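Local coordinates for hyperpolarization-activated (Ih) channel (Strongylocentrotus purpuratus, PDB 2PTM), which probably forms a voltage-gated potassium-conducting channel of the HCN type, whose carboxy-terminal region, a C-linker and cyclic nucleotide-binding domain, binds cAMP, at residues E97-Q100 and P101-V105. Residues are numbered along the deposited sequence; the frame is centred on the assembly and turned at random.
Sequences EVFQ and PADYV
Gln100 N gives its hydrogen to Asp103 OD2 at 2.9 Å, in a nearly straight bond (167°). It meets that oxygen from above the carboxylate plane. A backbone bond runs the other way, from Asp103 N to Gln100 O at 3.0 Å. This second bond closes a type II turn with Pro101 and Ala102 at its corners. With CG beside its own backbone N (chi1 -80°), the Asp103 carboxylate is turned back toward Gln100 N. Its other oxygen, OD1, forms a salt bridge with Lys33. Replacing this aspartate with an alanine would probably leave Gln100 N without its acceptor and Lys33 of helix 28-42 without its carboxylate mate. Asp103 OD2 also lies at the edge of the Phe99 ring, 3.7 Å from Phe99 CD1, with ring and carboxylate almost perpendicular. One face of that ring takes a CH-pi contact from Val105 CG2, 4.1 Å from the centroid, and Val105 CG1 touches CE2 and CZ. The Gln100 amide leads away from the turn, and NE2 bonds to Lys33 O and Tyr162 OH. Ser59 of a second subunit packs on Phe99 and Asp103. The beta turn carries the chain from one sheet to the other in the beta-roll of a cyclic nucleotide-binding domain.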
ATOM      1  N   GLU A  97      11.677  16.803  -5.469  1.00 20.23           N
ATOM      2  CA  GLU A  97      12.886  15.996  -5.633  1.00 21.35           C
ATOM      3  C   GLU A  97      14.066  16.939  -5.652  1.00 20.45           C
ATOM      4  O   GLU A  97      13.947  18.064  -6.130  1.00 22.80           O
ATOM      5  CB  GLU A  97      12.851  15.183  -6.942  1.00 21.97           C
ATOM      6  CG  GLU A  97      11.774  14.077  -6.970  1.00 22.11           C
ATOM      7  CD  GLU A  97      11.899  13.151  -8.166  1.00 24.75           C
ATOM      8  OE1 GLU A  97      13.038  12.833  -8.568  1.00 26.44           O
ATOM      9  OE2 GLU A  97      10.855  12.734  -8.703  1.00 26.32           O
ATOM     10  N   VAL A  98      15.198  16.488  -5.130  1.00 17.45           N
ATOM     11  CA  VAL A  98      16.422  17.278  -5.195  1.00 17.39           C
ATOM     12  C   VAL A  98      17.483  16.416  -5.844  1.00 19.93           C
ATOM     13  O   VAL A  98      17.585  15.223  -5.528  1.00 19.95           O
ATOM     14  CB  VAL A  98      16.905  17.707  -3.780  1.00 18.27           C
ATOM     15  CG1 VAL A  98      18.355  18.174  -3.831  1.00 19.95           C
ATOM     16  CG2 VAL A  98      16.011  18.802  -3.209  1.00 19.25           C
ATOM     17  N   PHE A  99      18.252  17.014  -6.759  1.00 18.67           N
ATOM     18  CA  PHE A  99      19.401  16.363  -7.376  1.00 18.48           C
ATOM     19  C   PHE A  99      20.657  17.238  -7.219  1.00 19.01           C
ATOM     20  O   PHE A  99      20.568  18.443  -6.946  1.00 20.83           O
ATOM     21  CB  PHE A  99      19.146  16.064  -8.870  1.00 18.11           C
ATOM     22  CG  PHE A  99      18.163  14.938  -9.118  1.00 21.79           C
ATOM     23  CD1 PHE A  99      18.612  13.634  -9.344  1.00 22.52           C
ATOM     24  CD2 PHE A  99      16.799  15.186  -9.149  1.00 23.20           C
ATOM     25  CE1 PHE A  99      17.726  12.597  -9.571  1.00 22.54           C
ATOM     26  CE2 PHE A  99      15.890  14.153  -9.381  1.00 23.44           C
ATOM     27  CZ  PHE A  99      16.358  12.849  -9.596  1.00 23.69           C
ATOM     28  N   GLN A 100      21.817  16.614  -7.397  1.00 18.69           N
ATOM     29  CA  GLN A 100      23.113  17.240  -7.156  1.00 18.54           C
ATOM     30  C   GLN A 100      23.888  17.437  -8.451  1.00 22.06           C
ATOM     31  O   GLN A 100      23.595  16.791  -9.451  1.00 22.39           O
ATOM     32  CB  GLN A 100      23.924  16.374  -6.185  1.00 19.66           C
ATOM     33  CG  GLN A 100      23.404  16.469  -4.744  1.00 21.40           C
ATOM     34  CD  GLN A 100      23.955  15.400  -3.838  1.00 23.56           C
ATOM     35  OE1 GLN A 100      23.666  14.220  -4.017  1.00 23.03           O
ATOM     36  NE2 GLN A 100      24.743  15.809  -2.835  1.00 23.25           N
ATOM     37  N   PRO A 101      24.885  18.336  -8.436  1.00 23.75           N
ATOM     38  CA  PRO A 101      25.703  18.595  -9.624  1.00 22.89           C
ATOM     39  C   PRO A 101      26.226  17.303 -10.253  1.00 25.54           C
ATOM     40  O   PRO A 101      26.687  16.413  -9.527  1.00 23.28           O
ATOM     41  CB  PRO A 101      26.863  19.421  -9.064  1.00 23.03           C
ATOM     42  CG  PRO A 101      26.281  20.135  -7.923  1.00 22.96           C
ATOM     43  CD  PRO A 101      25.255  19.216  -7.313  1.00 22.57           C
ATOM     44  N   ALA A 102      26.118  17.215 -11.580  1.00 21.71           N
ATOM     45  CA  ALA A 102      26.553  16.063 -12.371  1.00 22.47           C
ATOM     46  C   ALA A 102      25.621  14.831 -12.317  1.00 23.43           C
ATOM     47  O   ALA A 102      25.862  13.844 -13.010  1.00 25.70           O
ATOM     48  CB  ALA A 102      28.022  15.686 -12.054  1.00 25.68           C
ATOM     49  N   ASP A 103      24.560  14.882 -11.511  1.00 21.98           N
ATOM     50  CA  ASP A 103      23.567  13.803 -11.514  1.00 20.78           C
ATOM     51  C   ASP A 103      22.856  13.723 -12.863  1.00 22.86           C
ATOM     52  O   ASP A 103      22.436  14.743 -13.409  1.00 23.65           O
ATOM     53  CB  ASP A 103      22.491  14.024 -10.448  1.00 19.88           C
ATOM     54  CG  ASP A 103      22.930  13.613  -9.062  1.00 24.76           C
ATOM     55  OD1 ASP A 103      24.043  13.054  -8.914  1.00 30.01           O
ATOM     56  OD2 ASP A 103      22.144  13.852  -8.117  1.00 22.99           O
ATOM     57  N   TYR A 104      22.698  12.512 -13.383  1.00 22.95           N
ATOM     58  CA  TYR A 104      21.818  12.299 -14.528  1.00 23.05           C
ATOM     59  C   TYR A 104      20.393  12.040 -14.052  1.00 23.91           C
ATOM     60  O   TYR A 104      20.092  10.978 -13.521  1.00 24.28           O
ATOM     61  CB  TYR A 104      22.309  11.137 -15.395  1.00 25.34           C
ATOM     62  CG  TYR A 104      23.489  11.495 -16.262  1.00 27.53           C
ATOM     63  CD1 TYR A 104      23.310  11.998 -17.545  1.00 31.23           C
ATOM     64  CD2 TYR A 104      24.782  11.332 -15.798  1.00 32.95           C
ATOM     65  CE1 TYR A 104      24.392  12.330 -18.335  1.00 35.78           C
ATOM     66  CE2 TYR A 104      25.863  11.655 -16.576  1.00 36.96           C
ATOM     67  CZ  TYR A 104      25.670  12.153 -17.838  1.00 39.89           C
ATOM     68  OH  TYR A 104      26.771  12.475 -18.589  1.00 42.73           O
ATOM     69  N   VAL A 105      19.520  13.025 -14.225  1.00 20.30           N
ATOM     70  CA  VAL A 105      18.114  12.859 -13.875  1.00 19.46           C
ATOM     71  C   VAL A 105      17.458  11.904 -14.862  1.00 20.81           C
ATOM     72  O   VAL A 105      16.607  11.096 -14.491  1.00 23.91           O
ATOM     73  CB  VAL A 105      17.372  14.194 -13.920  1.00 19.84           C
ATOM     74  CG1 VAL A 105      15.925  14.029 -13.420  1.00 20.37           C
ATOM     75  CG2 VAL A 105      18.128  15.239 -13.101  1.00 22.30           C
TER